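Hydrolase (Rhizobium meliloti, PDB 5HOE) is an octameric carbohydrate acetylesterase of the GDSL-like, SGNH hydrolase family, and probably cleaves acetyl ester bonds. Local coordinates at residues 16-22 and 98-104; 67-73 and 81-87; 25-29 and 46-50; 149-153 and 178-182. One frame throughout, in Å; residues are numbered along the deposited sequence.

Contact 1 of 4, residues 16-22 and 98-104; sequences KRSVLCF and LDLVIIM
Asp99 meets Ser18 and Arg17 where strands 17-22 and 100-104 begin to pair. Its CG lies anti to its own carbonyl carbon (chi1 -62°), which sets OD1 2.9 Å from Ser18 N, a hydrogen bond on the anti side of the carboxylate, tilted somewhat out of its plane. In return Asp99 N donates to Ser18 O at 2.9 Å. OD2 lies at the edge of the Arg17 guanidinium, near its plane, but the carboxylate stands nearly perpendicular to it and the salt bridge from Arg17 NH1 to Asp99 OD2 is long, 3.9 Å; a water bound to both atoms bridges them. Beyond this start the backbones form a parallel ladder, in which Phe22 N reaches Ile102 O at 2.8 Å and an almost straight 171°. On the face carrying Val19, Cys21, Leu100 and Ile102, Val19 CG1 is anti to the backbone N (chi1 -177°) and meets Ile102 CD1 at a slant, 3.6 Å away. On the other face Leu20 and Val101 run alongside each other in the same direction, while Leu98 CD1 comes to 4.1 Å from Leu20 CB. Trp48 and Met52 of helix 48-56 cover the Cys21-Ile102 face. Such paired, buried strands are the centre of the parallel sheet in the alpha/beta/alpha fold of SGNH hydrolases.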
loop_
_atom_site.group_PDB
_atom_site.type_symbol
_atom_site.label_atom_id
_atom_site.label_comp_id
_atom_site.label_asym_id
_atom_site.label_seq_id
_atom_site.Cartn_x
_atom_site.Cartn_y
_atom_site.Cartn_z
ATOM N N LYS A 16 19.705 -40.127 -1.847
ATOM C CA LYS A 16 20.062 -39.041 -2.750
ATOM C C LYS A 16 20.006 -37.717 -2.010
ATOM O O LYS A 16 19.259 -37.565 -1.047
ATOM C CB LYS A 16 19.099 -38.999 -3.931
ATOM C CG LYS A 16 19.615 -38.153 -5.097
ATOM C CD LYS A 16 18.883 -38.432 -6.401
ATOM C CE LYS A 16 18.866 -39.909 -6.748
ATOM N NZ LYS A 16 20.144 -40.603 -6.417
ATOM N N ARG A 17 20.791 -36.746 -2.447
ATOM C CA ARG A 17 20.726 -35.426 -1.842
ATOM C C ARG A 17 20.470 -34.372 -2.899
ATOM O O ARG A 17 20.974 -34.452 -4.023
ATOM C CB ARG A 17 21.964 -35.096 -1.038
ATOM C CG ARG A 17 23.272 -35.486 -1.681
ATOM C CD ARG A 17 24.383 -35.684 -0.656
ATOM N NE ARG A 17 23.920 -35.506 0.719
ATOM C CZ ARG A 17 24.446 -36.114 1.777
ATOM N NH1 ARG A 17 23.932 -35.878 2.980
ATOM N NH2 ARG A 17 25.470 -36.953 1.645
ATOM N N SER A 18 19.673 -33.392 -2.511
ATOM C CA SER A 18 19.172 -32.367 -3.408
ATOM C C SER A 18 19.860 -31.043 -3.120
ATOM O O SER A 18 20.054 -30.658 -1.951
ATOM C CB SER A 18 17.655 -32.246 -3.242
ATOM O OG SER A 18 17.054 -33.435 -3.726
ATOM N N VAL A 19 20.254 -30.371 -4.199
ATOM C CA VAL A 19 20.989 -29.122 -4.133
ATOM C C VAL A 19 20.289 -28.095 -5.024
ATOM O O VAL A 19 20.197 -28.285 -6.244
ATOM C CB VAL A 19 22.453 -29.301 -4.566
ATOM C CG1 VAL A 19 23.191 -27.992 -4.408
ATOM C CG2 VAL A 19 23.128 -30.416 -3.749
ATOM N N LEU A 20 19.820 -27.003 -4.418
ATOM C CA LEU A 20 19.166 -25.916 -5.134
ATOM C C LEU A 20 20.195 -24.848 -5.489
ATOM O O LEU A 20 20.904 -24.350 -4.613
ATOM C CB LEU A 20 18.085 -25.297 -4.242
ATOM C CG LEU A 20 17.436 -23.999 -4.768
ATOM C CD1 LEU A 20 16.741 -24.281 -6.066
ATOM C CD2 LEU A 20 16.463 -23.375 -3.760
ATOM N N CYS A 21 20.258 -24.482 -6.769
ATOM C CA CYS A 21 21.211 -23.480 -7.243
ATOM C C CYS A 21 20.468 -22.183 -7.577
ATOM O O CYS A 21 19.785 -22.092 -8.598
ATOM C CB CYS A 21 21.962 -24.015 -8.451
ATOM S SG CYS A 21 22.871 -25.553 -8.114
ATOM N N PHE A 22 20.591 -21.189 -6.706
ATOM C CA PHE A 22 19.827 -19.943 -6.817
ATOM C C PHE A 22 20.729 -18.807 -7.307
ATOM O O PHE A 22 21.692 -18.443 -6.625
ATOM C CB PHE A 22 19.218 -19.606 -5.455
ATOM C CG PHE A 22 18.125 -18.553 -5.501
ATOM C CD1 PHE A 22 16.926 -18.796 -6.169
ATOM C CD2 PHE A 22 18.266 -17.340 -4.841
ATOM C CE1 PHE A 22 15.925 -17.841 -6.200
ATOM C CE2 PHE A 22 17.258 -16.394 -4.876
ATOM C CZ PHE A 22 16.086 -16.661 -5.542
ATOM N N LEU A 98 15.642 -30.501 0.857
ATOM C CA LEU A 98 16.873 -29.957 0.299
ATOM C C LEU A 98 18.000 -30.157 1.295
ATOM O O LEU A 98 17.838 -29.865 2.484
ATOM C CB LEU A 98 16.739 -28.457 -0.004
ATOM C CG LEU A 98 15.824 -28.043 -1.162
ATOM C CD1 LEU A 98 15.727 -26.541 -1.172
ATOM C CD2 LEU A 98 16.358 -28.559 -2.502
ATOM N N ASP A 99 19.143 -30.632 0.804
ATOM C CA ASP A 99 20.342 -30.746 1.623
ATOM C C ASP A 99 21.192 -29.482 1.611
ATOM O O ASP A 99 21.862 -29.193 2.607
ATOM C CB ASP A 99 21.189 -31.938 1.153
ATOM C CG ASP A 99 20.456 -33.254 1.281
ATOM O OD1 ASP A 99 19.700 -33.595 0.356
ATOM O OD2 ASP A 99 20.642 -33.948 2.298
ATOM N N LEU A 100 21.161 -28.712 0.522
ATOM C CA LEU A 100 22.051 -27.572 0.345
ATOM C C LEU A 100 21.407 -26.581 -0.622
ATOM O O LEU A 100 20.829 -26.982 -1.641
ATOM C CB LEU A 100 23.391 -28.034 -0.237
ATOM C CG LEU A 100 24.406 -26.921 -0.527
ATOM C CD1 LEU A 100 24.853 -26.198 0.755
ATOM C CD2 LEU A 100 25.621 -27.486 -1.261
ATOM N N VAL A 101 21.537 -25.291 -0.311
ATOM C CA VAL A 101 21.179 -24.209 -1.213
ATOM C C VAL A 101 22.457 -23.450 -1.514
ATOM O O VAL A 101 23.150 -23.017 -0.588
ATOM C CB VAL A 101 20.123 -23.279 -0.600
ATOM C CG1 VAL A 101 19.770 -22.166 -1.554
ATOM C CG2 VAL A 101 18.871 -24.064 -0.242
ATOM N N ILE A 102 22.796 -23.347 -2.803
ATOM C CA ILE A 102 23.932 -22.564 -3.280
ATOM C C ILE A 102 23.383 -21.251 -3.821
ATOM O O ILE A 102 22.495 -21.260 -4.681
ATOM C CB ILE A 102 24.710 -23.312 -4.381
ATOM C CG1 ILE A 102 25.122 -24.702 -3.884
ATOM C CG2 ILE A 102 25.945 -22.506 -4.802
ATOM C CD1 ILE A 102 25.775 -25.582 -4.925
ATOM N N ILE A 103 23.898 -20.127 -3.320
ATOM C CA ILE A 103 23.417 -18.800 -3.691
ATOM C C ILE A 103 24.569 -18.028 -4.302
ATOM O O ILE A 103 25.544 -17.716 -3.607
ATOM C CB ILE A 103 22.870 -18.022 -2.486
ATOM C CG1 ILE A 103 21.881 -18.875 -1.680
ATOM C CG2 ILE A 103 22.196 -16.758 -2.987
ATOM C CD1 ILE A 103 21.343 -18.192 -0.425
ATOM N N MET A 104 24.455 -17.689 -5.589
ATOM C CA MET A 104 25.441 -16.839 -6.254
ATOM C C MET A 104 24.686 -15.630 -6.814
ATOM O O MET A 104 24.092 -15.704 -7.894
ATOM C CB MET A 104 26.235 -17.568 -7.342
ATOM C CG MET A 104 27.378 -16.676 -7.883
ATOM S SD MET A 104 28.640 -17.458 -8.932
ATOM C CE MET A 104 27.517 -18.115 -10.124
HETATM O O HOH W 1 19.794 -36.448 2.104
HETATM O O HOH W 2 22.496 -34.426 4.368
#

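Contact 2 of 4, residues 67-73 and 81-87. With PO4 (phosphate ion), chain E.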
loop_
_atom_site.group_PDB
_atom_site.type_symbol
_atom_site.label_atom_id
_atom_site.label_comp_id
_atom_site.label_asym_id
_atom_site.label_seq_id
_atom_site.Cartn_x
_atom_site.Cartn_y
_atom_site.Cartn_z
ATOM N N LEU A 67 17.897 -16.737 -12.779
ATOM C CA LEU A 67 17.080 -15.735 -13.450
ATOM C C LEU A 67 17.947 -14.548 -13.834
ATOM O O LEU A 67 18.526 -13.886 -12.966
ATOM C CB LEU A 67 15.919 -15.298 -12.555
ATOM C CG LEU A 67 15.050 -14.168 -13.094
ATOM C CD1 LEU A 67 14.334 -14.602 -14.372
ATOM C CD2 LEU A 67 14.040 -13.746 -12.022
ATOM N N SER A 68 18.053 -14.285 -15.134
ATOM C CA SER A 68 18.820 -13.133 -15.587
ATOM C C SER A 68 18.327 -11.857 -14.917
ATOM O O SER A 68 17.124 -11.663 -14.727
ATOM C CB SER A 68 18.691 -13.008 -17.102
ATOM O OG SER A 68 19.291 -14.133 -17.726
ATOM N N ALA A 69 19.273 -10.991 -14.553
ATOM C CA ALA A 69 19.039 -9.678 -13.937
ATOM C C ALA A 69 18.574 -9.737 -12.480
ATOM O O ALA A 69 18.305 -8.674 -11.868
ATOM C CB ALA A 69 18.120 -8.779 -14.773
ATOM N N ARG A 70 18.531 -10.920 -11.877
ATOM C CA ARG A 70 18.085 -11.054 -10.488
ATOM C C ARG A 70 19.046 -10.398 -9.509
ATOM O O ARG A 70 20.276 -10.530 -9.622
ATOM C CB ARG A 70 17.926 -12.537 -10.120
ATOM C CG ARG A 70 17.534 -12.787 -8.660
ATOM C CD ARG A 70 17.356 -14.251 -8.400
ATOM N NE ARG A 70 16.009 -14.700 -8.676
ATOM C CZ ARG A 70 15.677 -15.932 -9.057
ATOM N NH1 ARG A 70 16.583 -16.871 -9.321
ATOM N NH2 ARG A 70 14.406 -16.228 -9.188
ATOM N N THR A 71 18.468 -9.693 -8.534
ATOM C CA THR A 71 19.186 -9.059 -7.427
ATOM C C THR A 71 19.028 -9.885 -6.139
ATOM O O THR A 71 18.159 -10.752 -6.026
ATOM C CB THR A 71 18.612 -7.673 -7.156
ATOM O OG1 THR A 71 17.287 -7.796 -6.596
ATOM C CG2 THR A 71 18.590 -6.816 -8.415
ATOM N N THR A 72 19.810 -9.540 -5.112
ATOM C CA THR A 72 19.603 -10.196 -3.816
ATOM C C THR A 72 18.221 -9.850 -3.228
ATOM O O THR A 72 17.417 -10.739 -2.892
ATOM C CB THR A 72 20.710 -9.832 -2.805
ATOM O OG1 THR A 72 20.667 -8.438 -2.479
ATOM C CG2 THR A 72 22.098 -10.226 -3.286
ATOM N N SER A 73 17.927 -8.544 -3.100
ATOM C CA SER A 73 16.779 -8.097 -2.318
ATOM C C SER A 73 16.247 -6.758 -2.785
ATOM O O SER A 73 15.649 -6.019 -1.985
ATOM C CB SER A 73 17.147 -7.985 -0.843
ATOM O OG SER A 73 18.250 -7.111 -0.643
ATOM N N ARG A 81 10.030 -9.079 -11.746
ATOM C CA ARG A 81 10.419 -10.465 -11.514
ATOM C C ARG A 81 11.747 -10.624 -10.773
ATOM O O ARG A 81 12.118 -11.763 -10.458
ATOM C CB ARG A 81 10.526 -11.193 -12.871
ATOM C CG ARG A 81 9.193 -11.326 -13.654
ATOM C CD ARG A 81 9.400 -11.853 -15.067
ATOM N NE ARG A 81 10.060 -10.865 -15.931
ATOM C CZ ARG A 81 10.233 -10.998 -17.244
ATOM N NH1 ARG A 81 9.769 -12.067 -17.888
ATOM N NH2 ARG A 81 10.862 -10.047 -17.918
ATOM N N LEU A 82 12.474 -9.529 -10.491
ATOM C CA LEU A 82 13.917 -9.614 -10.295
ATOM C C LEU A 82 14.391 -9.603 -8.838
ATOM O O LEU A 82 15.598 -9.744 -8.602
ATOM C CB LEU A 82 14.633 -8.516 -11.094
ATOM C CG LEU A 82 14.320 -8.535 -12.589
ATOM C CD1 LEU A 82 15.091 -7.417 -13.299
ATOM C CD2 LEU A 82 14.621 -9.883 -13.214
ATOM N N ASN A 83 13.511 -9.443 -7.858
ATOM C CA ASN A 83 13.935 -9.453 -6.458
ATOM C C ASN A 83 14.112 -10.903 -6.001
ATOM O O ASN A 83 13.144 -11.658 -5.881
ATOM C CB ASN A 83 12.891 -8.711 -5.619
ATOM C CG ASN A 83 13.299 -8.554 -4.165
ATOM O OD1 ASN A 83 13.949 -9.426 -3.578
ATOM N ND2 ASN A 83 12.886 -7.453 -3.564
ATOM N N GLY A 84 15.344 -11.301 -5.724
ATOM C CA GLY A 84 15.590 -12.683 -5.343
ATOM C C GLY A 84 14.869 -13.080 -4.065
ATOM O O GLY A 84 14.314 -14.186 -3.959
ATOM N N SER A 85 14.854 -12.175 -3.083
ATOM C CA SER A 85 14.277 -12.469 -1.779
ATOM C C SER A 85 12.746 -12.566 -1.844
ATOM O O SER A 85 12.133 -13.104 -0.923
ATOM C CB SER A 85 14.724 -11.412 -0.761
ATOM O OG SER A 85 14.037 -10.181 -0.975
ATOM N N THR A 86 12.119 -12.020 -2.895
ATOM C CA THR A 86 10.677 -12.191 -3.054
ATOM C C THR A 86 10.307 -13.624 -3.436
ATOM O O THR A 86 9.243 -14.112 -3.041
ATOM C CB THR A 86 10.163 -11.187 -4.092
ATOM O OG1 THR A 86 10.451 -9.861 -3.645
ATOM C CG2 THR A 86 8.652 -11.342 -4.341
ATOM N N TYR A 87 11.148 -14.287 -4.228
ATOM C CA TYR A 87 10.900 -15.616 -4.797
ATOM C C TYR A 87 11.506 -16.757 -3.982
ATOM O O TYR A 87 10.978 -17.875 -4.023
ATOM C CB TYR A 87 11.511 -15.636 -6.212
ATOM C CG TYR A 87 11.389 -16.866 -7.124
ATOM C CD1 TYR A 87 12.307 -17.923 -7.071
ATOM C CD2 TYR A 87 10.402 -16.920 -8.104
ATOM C CE1 TYR A 87 12.206 -19.013 -7.944
ATOM C CE2 TYR A 87 10.303 -17.987 -8.971
ATOM C CZ TYR A 87 11.206 -19.026 -8.898
ATOM O OH TYR A 87 11.073 -20.091 -9.779
HETATM P P PO4 E . 22.794 -10.365 -15.538
HETATM O O1 PO4 E . 22.162 -11.231 -14.486
HETATM O O2 PO4 E . 24.212 -10.053 -15.139
HETATM O O3 PO4 E . 22.724 -10.853 -16.963
HETATM O O4 PO4 E . 22.017 -9.101 -15.719
HETATM O O HOH W 3 13.546 -13.157 -8.460
HETATM O O HOH W 4 13.040 -7.019 -0.671
#
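Thr71 and Leu82 tie the loop after strand 60-66 to the start of helix 84-95, whose N-cap is Asn83. Among the backbone bonds, Thr71 N reaches Leu82 O at 2.9 Å, nearly straight, and Gly84 N gives to Thr71 O; a CB on Gly84 would collide with that oxygen. Among polar side chains, Asn83 caps the helix: with CG anti to the backbone N (chi1 -175°), its OD1 accepts from Ser85 OG at 2.7 Å and from Thr86 N at 3.2 Å, both from one face of the amide, Thr86 N well above its plane. A leucine in its place would probably leave Thr86 N without its side-chain acceptor and Ser85 OG freer to turn. Apolar packing comes from Leu82, whose CD1 presses on Ala69 CB at 3.6 Å while CD2 touches Leu67 CD2. The Arg70 guanidinium, bonded through NH1 to Gly23 O, has Leu67 CB over the centre of one face. Its NH2 stands over the rim of the Tyr87 ring, 3.4 Å from CD1 of Tyr87, the planes 40° apart; Tyr87 also stacks on Tyr87 of a neighbouring subunit. Consistent with an oxyanion-hole position, in the type II turn 67-70 Ala69 N donates to O1 of the bound phosphate at 2.9 Å.

Contact 3 of 4, residues 25-29 and 46-50. With PO4 (phosphate ion), chain E.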
loop_
_atom_site.group_PDB
_atom_site.type_symbol
_atom_site.label_atom_id
_atom_site.label_comp_id
_atom_site.label_asym_id
_atom_site.label_seq_id
_atom_site.Cartn_x
_atom_site.Cartn_y
_atom_site.Cartn_z
ATOM N N SER A 25 21.976 -14.391 -14.211
ATOM C CA SER A 25 22.359 -14.868 -15.539
ATOM C C SER A 25 23.571 -15.795 -15.501
ATOM O O SER A 25 23.742 -16.626 -16.410
ATOM C CB SER A 25 22.660 -13.695 -16.470
ATOM O OG SER A 25 23.705 -12.891 -15.937
ATOM N N LEU A 26 24.458 -15.629 -14.513
ATOM C CA LEU A 26 25.611 -16.524 -14.452
ATOM C C LEU A 26 25.178 -17.957 -14.187
ATOM O O LEU A 26 25.876 -18.900 -14.586
ATOM C CB LEU A 26 26.586 -16.099 -13.357
ATOM C CG LEU A 26 27.077 -14.660 -13.373
ATOM C CD1 LEU A 26 27.947 -14.379 -12.143
ATOM C CD2 LEU A 26 27.800 -14.372 -14.675
ATOM N N THR A 27 24.029 -18.135 -13.526
ATOM C CA THR A 27 23.471 -19.449 -13.230
ATOM C C THR A 27 22.499 -19.902 -14.316
ATOM O O THR A 27 22.537 -21.064 -14.738
ATOM C CB THR A 27 22.820 -19.414 -11.844
ATOM O OG1 THR A 27 23.837 -19.139 -10.857
ATOM C CG2 THR A 27 22.178 -20.736 -11.507
ATOM N N TRP A 28 21.637 -19.003 -14.788
ATOM C CA TRP A 28 20.788 -19.305 -15.946
ATOM C C TRP A 28 21.626 -19.743 -17.148
ATOM O O TRP A 28 21.272 -20.694 -17.858
ATOM C CB TRP A 28 19.940 -18.078 -16.313
ATOM C CG TRP A 28 18.983 -18.332 -17.464
ATOM C CD1 TRP A 28 17.818 -19.043 -17.412
ATOM C CD2 TRP A 28 19.117 -17.881 -18.824
ATOM N NE1 TRP A 28 17.219 -19.065 -18.645
ATOM C CE2 TRP A 28 18.001 -18.377 -19.536
ATOM C CE3 TRP A 28 20.084 -17.128 -19.517
ATOM C CZ2 TRP A 28 17.806 -18.130 -20.891
ATOM C CZ3 TRP A 28 19.888 -16.895 -20.874
ATOM C CH2 TRP A 28 18.758 -17.401 -21.546
ATOM N N GLY A 29 22.748 -19.061 -17.389
ATOM C CA GLY A 29 23.655 -19.448 -18.459
ATOM C C GLY A 29 23.578 -18.539 -19.667
ATOM O O GLY A 29 23.442 -19.008 -20.804
ATOM N N GLN A 46 27.117 -27.088 -20.362
ATOM C CA GLN A 46 28.023 -25.952 -20.428
ATOM C C GLN A 46 27.672 -24.889 -19.397
ATOM O O GLN A 46 28.236 -23.786 -19.431
ATOM C CB GLN A 46 28.015 -25.362 -21.835
ATOM C CG GLN A 46 28.738 -26.241 -22.851
ATOM C CD GLN A 46 28.907 -25.553 -24.175
ATOM O OE1 GLN A 46 28.117 -24.686 -24.535
ATOM N NE2 GLN A 46 29.952 -25.923 -24.908
ATOM N N ARG A 47 26.726 -25.187 -18.512
ATOM C CA ARG A 47 26.394 -24.344 -17.375
ATOM C C ARG A 47 27.183 -24.823 -16.164
ATOM O O ARG A 47 27.571 -25.993 -16.081
ATOM C CB ARG A 47 24.896 -24.421 -17.074
ATOM C CG ARG A 47 24.009 -24.197 -18.295
ATOM C CD ARG A 47 22.654 -23.604 -17.983
ATOM N NE ARG A 47 21.610 -24.567 -17.639
ATOM C CZ ARG A 47 20.702 -25.058 -18.481
ATOM N NH1 ARG A 47 20.701 -24.748 -19.779
ATOM N NH2 ARG A 47 19.798 -25.910 -18.023
ATOM N N TRP A 48 27.422 -23.919 -15.213
ATOM C CA TRP A 48 28.145 -24.359 -14.027
ATOM C C TRP A 48 27.343 -25.404 -13.266
ATOM O O TRP A 48 27.914 -26.372 -12.749
ATOM C CB TRP A 48 28.581 -23.185 -13.151
ATOM C CG TRP A 48 27.526 -22.507 -12.275
ATOM C CD1 TRP A 48 26.951 -21.279 -12.505
ATOM C CD2 TRP A 48 27.010 -22.952 -11.016
ATOM N NE1 TRP A 48 26.107 -20.945 -11.473
ATOM C CE2 TRP A 48 26.116 -21.959 -10.552
ATOM C CE3 TRP A 48 27.188 -24.105 -10.247
ATOM C CZ2 TRP A 48 25.406 -22.084 -9.351
ATOM C CZ3 TRP A 48 26.500 -24.220 -9.041
ATOM C CH2 TRP A 48 25.608 -23.222 -8.613
ATOM N N THR A 49 26.019 -25.272 -13.272
ATOM C CA THR A 49 25.159 -26.226 -12.585
ATOM C C THR A 49 25.310 -27.630 -13.172
ATOM O O THR A 49 25.443 -28.618 -12.433
ATOM C CB THR A 49 23.723 -25.738 -12.720
ATOM O OG1 THR A 49 23.488 -25.438 -14.102
ATOM C CG2 THR A 49 23.475 -24.473 -11.854
ATOM N N GLY A 50 25.300 -27.742 -14.507
ATOM C CA GLY A 50 25.409 -29.054 -15.136
ATOM C C GLY A 50 26.792 -29.657 -14.993
ATOM O O GLY A 50 26.941 -30.881 -14.852
HETATM P P PO4 E . 22.794 -10.365 -15.538
HETATM O O1 PO4 E . 22.162 -11.231 -14.486
HETATM O O2 PO4 E . 24.212 -10.053 -15.139
HETATM O O3 PO4 E . 22.724 -10.853 -16.963
HETATM O O4 PO4 E . 22.017 -9.101 -15.719
HETATM O O HOH W 5 25.655 -21.466 -15.731
#
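Arg47, at the N-cap position of helix 48-56, lays its CD 3.2 Å from Trp28 O, the carbonyl at the end of the short helix 25-28. The chain bends at chi3 (-87°) and carries the guanidinium on to Glu64, a salt bridge, and to Tyr42 O, while Trp28 O itself accepts from Arg41. Beside this chain Gly29 leaves the helix with positive phi, and a CB there would clash with CD of Arg47. Next in sequence, Trp48 makes two links. Its backbone N gives to a bridging water, which in turn donates to Leu26 O at 2.8 Å and, over a longer reach, to Thr27 O. Its indole, with CG between the backbone N and the carbonyl carbon (chi1 77°), turns its edge to the other helix: NE1 donates to Thr27 OG1 at 3.0 Å, almost in the ring plane, and CD1 lies 3.3 Å from Leu26 O. The turn so gripped begins within the Gly-Asp-Ser-Leu motif of the family, and Ser25 at its head is probably the nucleophile of a Ser-His-Asp triad with His209 and Asp206. Ser25 N donates to O1 of a phosphate ion at 3.2 Å; the very short approach of its OG to that ion is doubtful. Met104, from strand 100-104, packs against both Thr27 and Trp48. Thr49 follows, with CG2 centred over one indole face of Trp48 and 4.0 Å from Thr27 CG2, the two threonine side chains crossing at about a right angle; Thr49 OG1 is hydrogen-bonded to Glu64.

Contact 4 of 4, residues 149-153 and 178-182; sequences LVVAP and LSGLY
The Tyr182 ring meets Val151 O at its edge, in plane, with CE2 3.9 Å from that oxygen. Over one of its faces, offset toward the rim, sits Leu178 CB from the preceding turn of the same helix. Val150, Ala152 and Pro153 approach obliquely: CD2 of Tyr182 lies 3.7 Å from Val150 CG1 and 3.6 Å from Ala152 CA, and Pro153 CD comes to 4.0 Å from Tyr182 CE2. Ring and proline cross at about a right angle. Tyr182 CG is anti to its carbonyl carbon (chi1 -74°), which turns the ring toward Val150 and Ala152. Ala152 CB fits against the helix backbone one turn before Tyr182, 3.7 Å from Ser179 CA, and Pro153 CG touches Leu178 CD1. Strand 149-152 and helix 178-182 run nearly antiparallel (159°), axes 8.1 Å apart at closest. Helix 171-189 lies in the beta-alpha-beta crossover that joins strand 147-152 to the parallel strand 192-195. Ile121 and Met125 of helix 118-133 also pack on Tyr182. A valine at this position would probably open a gap beside Ala152 and Pro153 and leave Leu105 O without the donor it has in Tyr182 OH. Between the two segments the contact is apolar and rests on shape, while the phenol's polar end is satisfied by a carbonyl just beyond strand 100-104.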
loop_
_atom_site.group_PDB
_atom_site.type_symbol
_atom_site.label_atom_id
_atom_site.label_comp_id
_atom_site.label_asym_id
_atom_site.label_seq_id
_atom_site.Cartn_x
_atom_site.Cartn_y
_atom_site.Cartn_z
ATOM N N LEU A 149 25.551 -22.589 0.974
ATOM C CA LEU A 149 26.847 -22.206 0.427
ATOM C C LEU A 149 26.680 -20.846 -0.240
ATOM O O LEU A 149 26.000 -20.734 -1.264
ATOM C CB LEU A 149 27.361 -23.250 -0.554
ATOM C CG LEU A 149 28.656 -22.894 -1.288
ATOM C CD1 LEU A 149 29.838 -22.672 -0.328
ATOM C CD2 LEU A 149 28.979 -23.968 -2.318
ATOM N N VAL A 150 27.290 -19.818 0.356
ATOM C CA VAL A 150 27.326 -18.476 -0.222
ATOM C C VAL A 150 28.470 -18.430 -1.228
ATOM O O VAL A 150 29.609 -18.775 -0.898
ATOM C CB VAL A 150 27.538 -17.425 0.883
ATOM C CG1 VAL A 150 27.743 -16.035 0.289
ATOM C CG2 VAL A 150 26.355 -17.427 1.858
ATOM N N VAL A 151 28.190 -17.989 -2.449
ATOM C CA VAL A 151 29.207 -17.867 -3.492
ATOM C C VAL A 151 29.330 -16.408 -3.872
ATOM O O VAL A 151 28.367 -15.804 -4.369
ATOM C CB VAL A 151 28.868 -18.717 -4.729
ATOM C CG1 VAL A 151 29.947 -18.603 -5.812
ATOM C CG2 VAL A 151 28.690 -20.171 -4.312
ATOM N N ALA A 152 30.512 -15.844 -3.666
ATOM C CA ALA A 152 30.754 -14.509 -4.177
ATOM C C ALA A 152 31.024 -14.607 -5.674
ATOM O O ALA A 152 31.866 -15.417 -6.098
ATOM C CB ALA A 152 31.947 -13.849 -3.478
ATOM N N PRO A 153 30.320 -13.843 -6.504
ATOM C CA PRO A 153 30.562 -13.898 -7.946
ATOM C C PRO A 153 31.917 -13.302 -8.284
ATOM O O PRO A 153 32.489 -12.538 -7.488
ATOM C CB PRO A 153 29.417 -13.045 -8.517
ATOM C CG PRO A 153 29.138 -12.057 -7.414
ATOM C CD PRO A 153 29.316 -12.828 -6.140
ATOM N N LEU A 178 32.826 -7.729 -2.778
ATOM C CA LEU A 178 31.828 -8.694 -2.317
ATOM C C LEU A 178 32.477 -9.929 -1.701
ATOM O O LEU A 178 31.963 -10.473 -0.715
ATOM C CB LEU A 178 30.886 -9.087 -3.453
ATOM C CG LEU A 178 30.020 -7.978 -4.065
ATOM C CD1 LEU A 178 29.011 -8.574 -5.043
ATOM C CD2 LEU A 178 29.283 -7.149 -3.012
ATOM N N SER A 179 33.604 -10.394 -2.256
ATOM C CA SER A 179 34.231 -11.597 -1.716
ATOM C C SER A 179 34.524 -11.456 -0.225
ATOM O O SER A 179 34.148 -12.323 0.576
ATOM C CB SER A 179 35.493 -11.952 -2.485
ATOM O OG SER A 179 36.017 -13.152 -1.956
ATOM N N GLY A 180 35.231 -10.389 0.162
ATOM C CA GLY A 180 35.561 -10.208 1.569
ATOM C C GLY A 180 34.340 -10.071 2.462
ATOM O O GLY A 180 34.291 -10.639 3.559
ATOM N N LEU A 181 33.342 -9.309 2.011
ATOM C CA LEU A 181 32.144 -9.111 2.814
ATOM C C LEU A 181 31.310 -10.380 2.898
ATOM O O LEU A 181 30.741 -10.672 3.959
ATOM C CB LEU A 181 31.314 -7.966 2.238
ATOM C CG LEU A 181 31.959 -6.586 2.394
ATOM C CD1 LEU A 181 31.276 -5.521 1.517
ATOM C CD2 LEU A 181 31.924 -6.191 3.843
ATOM N N TYR A 182 31.220 -11.149 1.797
ATOM C CA TYR A 182 30.477 -12.409 1.857
ATOM C C TYR A 182 31.168 -13.422 2.762
ATOM O O TYR A 182 30.498 -14.229 3.413
ATOM C CB TYR A 182 30.294 -13.027 0.461
ATOM C CG TYR A 182 29.275 -12.371 -0.456
ATOM C CD1 TYR A 182 28.789 -11.087 -0.221
ATOM C CD2 TYR A 182 28.781 -13.062 -1.558
ATOM C CE1 TYR A 182 27.852 -10.506 -1.086
ATOM C CE2 TYR A 182 27.854 -12.488 -2.420
ATOM C CZ TYR A 182 27.403 -11.209 -2.183
ATOM O OH TYR A 182 26.465 -10.681 -3.048
#

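Overall arrangement
Contacts 1 and 4 share one sheet: strands 100-104 and 147-152 are neighbours, and Ile103 O lies 2.9 Å from Val151 N, a probable hydrogen bond. Contact 3 is laid on one face of contact 1, where Met104 CE comes to 3.4 Å from Trp48 NE1. Contact 2 borders the other face, Phe22 CE1 touching Tyr87 CD1 at 3.7 Å. Contacts 2 and 3, about 16 Å apart between centres, converge on the bound phosphate, which also bonds to His209 and Asn108, and Ser68 OG lies 3.6 Å from Ser25 CB. The probable active site thus lies beyond the C-terminal ends of strands 17-23, 60-66 and 100-104. Contact 4 reaches contact 3 through Leu26 and Pro153.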